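PDB 5G5Y: fructooligosaccharide ABC transporter substrate-binding protein FusA from Streptococcus pneumoniae, which captures short- and long-chain fructooligosaccharides, preferring tetrasaccharides and larger, as the solute-binding component of the FusABC-MsmK ABC transporter that imports them. Local coordinates for residues E373-Q376 / K377-G381. Residues are numbered along the deposited sequence; the frame is centred on the assembly and turned at random.
Sequences ELRQ and KTEVG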
ATOM      1  N   GLU A 373     -14.886  13.685  -4.038  1.00 35.43           N
ATOM      2  CA  GLU A 373     -14.397  14.799  -3.222  1.00 32.19           C
ATOM      3  C   GLU A 373     -14.786  14.806  -1.750  1.00 26.40           C
ATOM      4  O   GLU A 373     -14.162  15.540  -0.964  1.00 23.16           O
ATOM      5  CB  GLU A 373     -14.932  16.107  -3.814  1.00 34.47           C
ATOM      6  CG  GLU A 373     -14.658  16.278  -5.299  1.00 39.32           C
ATOM      7  CD  GLU A 373     -15.036  17.654  -5.823  1.00 44.71           C
ATOM      8  OE1 GLU A 373     -15.685  18.460  -5.097  1.00 43.71           O
ATOM      9  OE2 GLU A 373     -14.667  17.920  -6.984  1.00 46.36           O
ATOM     10  N   LEU A 374     -15.831  14.074  -1.384  1.00 23.92           N
ATOM     11  CA  LEU A 374     -16.416  14.265  -0.071  1.00 23.61           C
ATOM     12  C   LEU A 374     -15.450  13.797   1.039  1.00 22.92           C
ATOM     13  O   LEU A 374     -15.362  14.431   2.102  1.00 22.22           O
ATOM     14  CB  LEU A 374     -17.747  13.574   0.039  1.00 24.13           C
ATOM     15  CG  LEU A 374     -18.444  13.718   1.396  1.00 24.00           C
ATOM     16  CD1 LEU A 374     -18.728  15.189   1.682  1.00 24.62           C
ATOM     17  CD2 LEU A 374     -19.703  12.876   1.382  1.00 23.98           C
ATOM     18  N   ARG A 375     -14.688  12.733   0.772  1.00 23.34           N
ATOM     19  CA  ARG A 375     -13.740  12.237   1.781  1.00 21.46           C
ATOM     20  C   ARG A 375     -12.682  13.327   2.065  1.00 20.58           C
ATOM     21  O   ARG A 375     -12.421  13.684   3.224  1.00 21.52           O
ATOM     22  CB  ARG A 375     -13.073  10.951   1.343  1.00 20.56           C
ATOM     23  CG  ARG A 375     -12.070  10.467   2.374  1.00 20.33           C
ATOM     24  CD  ARG A 375     -11.253   9.276   1.897  1.00 21.14           C
ATOM     25  NE  ARG A 375     -10.327   8.847   2.961  1.00 20.09           N
ATOM     26  CZ  ARG A 375      -9.512   7.787   2.883  1.00 21.13           C
ATOM     27  NH1 ARG A 375      -9.500   7.027   1.800  1.00 21.17           N
ATOM     28  NH2 ARG A 375      -8.715   7.471   3.899  1.00 19.63           N
ATOM     29  N   GLN A 376     -12.107  13.870   1.001  1.00 20.19           N
ATOM     30  CA  GLN A 376     -11.099  14.934   1.123  1.00 21.26           C
ATOM     31  C   GLN A 376     -11.609  16.171   1.836  1.00 20.79           C
ATOM     32  O   GLN A 376     -10.841  16.835   2.507  1.00 21.10           O
ATOM     33  CB  GLN A 376     -10.583  15.361  -0.240  1.00 24.65           C
ATOM     34  CG  GLN A 376      -9.580  14.463  -0.891  1.00 27.44           C
ATOM     35  CD  GLN A 376      -9.478  14.864  -2.346  1.00 35.76           C
ATOM     36  OE1 GLN A 376      -8.853  15.880  -2.657  1.00 38.87           O
ATOM     37  NE2 GLN A 376     -10.199  14.149  -3.231  1.00 38.59           N
ATOM     38  N   LYS A 377     -12.892  16.491   1.649  1.00 21.07           N
ATOM     39  CA  LYS A 377     -13.502  17.638   2.296  1.00 20.22           C
ATOM     40  C   LYS A 377     -13.795  17.458   3.775  1.00 19.12           C
ATOM     41  O   LYS A 377     -13.885  18.462   4.490  1.00 20.36           O
ATOM     42  CB  LYS A 377     -14.806  18.043   1.586  1.00 21.69           C
ATOM     43  CG  LYS A 377     -14.640  18.546   0.168  1.00 23.55           C
ATOM     44  CD  LYS A 377     -16.037  18.878  -0.372  1.00 28.91           C
ATOM     45  CE  LYS A 377     -16.066  19.275  -1.825  1.00 32.08           C
ATOM     46  NZ  LYS A 377     -17.476  19.300  -2.307  1.00 33.50           N
ATOM     47  N   THR A 378     -13.935  16.201   4.235  1.00 18.25           N
ATOM     48  CA  THR A 378     -14.511  15.895   5.561  1.00 17.69           C
ATOM     49  C   THR A 378     -13.627  15.061   6.502  1.00 18.12           C
ATOM     50  O   THR A 378     -13.832  15.118   7.710  1.00 17.69           O
ATOM     51  CB  THR A 378     -15.915  15.242   5.427  1.00 18.86           C
ATOM     52  OG1 THR A 378     -15.857  13.959   4.779  1.00 18.87           O
ATOM     53  CG2 THR A 378     -16.870  16.187   4.612  1.00 18.77           C
ATOM     54  N   GLU A 379     -12.703  14.269   5.954  1.00 17.67           N
ATOM     55  CA  GLU A 379     -11.725  13.523   6.747  1.00 17.92           C
ATOM     56  C   GLU A 379     -10.742  14.484   7.416  1.00 17.77           C
ATOM     57  O   GLU A 379     -10.597  15.649   7.013  1.00 19.05           O
ATOM     58  CB  GLU A 379     -10.905  12.545   5.860  1.00 18.31           C
ATOM     59  CG  GLU A 379      -9.835  13.247   5.025  1.00 21.35           C
ATOM     60  CD  GLU A 379      -9.215  12.380   3.919  1.00 25.86           C
ATOM     61  OE1 GLU A 379      -9.090  11.154   4.099  1.00 25.06           O
ATOM     62  OE2 GLU A 379      -8.850  12.933   2.852  1.00 29.24           O
ATOM     63  N   VAL A 380     -10.010  13.994   8.410  1.00 16.66           N
ATOM     64  CA  VAL A 380      -8.946  14.790   8.991  1.00 17.96           C
ATOM     65  C   VAL A 380      -7.565  14.171   8.939  1.00 17.55           C
ATOM     66  O   VAL A 380      -6.583  14.888   9.165  1.00 17.08           O
ATOM     67  CB  VAL A 380      -9.265  15.233  10.454  1.00 21.33           C
ATOM     68  CG1 VAL A 380     -10.695  15.810  10.570  1.00 22.31           C
ATOM     69  CG2 VAL A 380      -9.133  14.111  11.404  1.00 22.81           C
ATOM     70  N   GLY A 381      -7.457  12.871   8.681  1.00 16.88           N
ATOM     71  CA  GLY A 381      -6.152  12.212   8.659  1.00 17.31           C
ATOM     72  C   GLY A 381      -5.596  12.165  10.058  1.00 16.93           C
ATOM     73  O   GLY A 381      -6.348  12.025  11.028  1.00 18.25           O
TER
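Arg-375 and Glu-379, both substrate-binding residues, meet one turn apart at the C-terminal end of helix 370-378. The arginine runs fully extended, its CG anti to the backbone N (chi1 179°), and the carboxylate comes up beside it: NE of Arg-375 lies 2.9 Å from OE1 of Glu-379, a salt bridge whose hydrogen bond is weak because it is bent to 124°. The guanidinium and carboxylate planes are 54° apart, so the two groups form no flat paired bridge. CG of Glu-379 sits between its own backbone N and carbonyl carbon, which folds the chain back over the last turn and leaves CG only 3.2 Å from Arg-375 O. That carbonyl takes two backbone donors, Glu-379 N at 2.8 Å and Thr-378 N at 3.1 Å, as the helix ends and Glu-379 turns out of helical geometry. The arrangement belongs to the sugar site of this solute-binding protein: NH2 of Arg-375 is held by Asn-339 O, and its side chain lies near Trp-340 and Glu-123, two further substrate-binding residues. On the buried flank the packing is tight. Thr-378 OG1 donates to Leu-374 O (2.8 Å) from above the carbonyl plane, and its CG2 rests on Leu-374 CD1 at 3.6 Å, with Gln-349 and Ile-351 against the leucine. Looser and partly open to solvent is the Glu-373/Lys-377 flank, where the extended lysine passes Glu-373 O and reaches OE1 of Glu-373 with NZ at 3.4 Å, a salt bridge with a weak hydrogen bond.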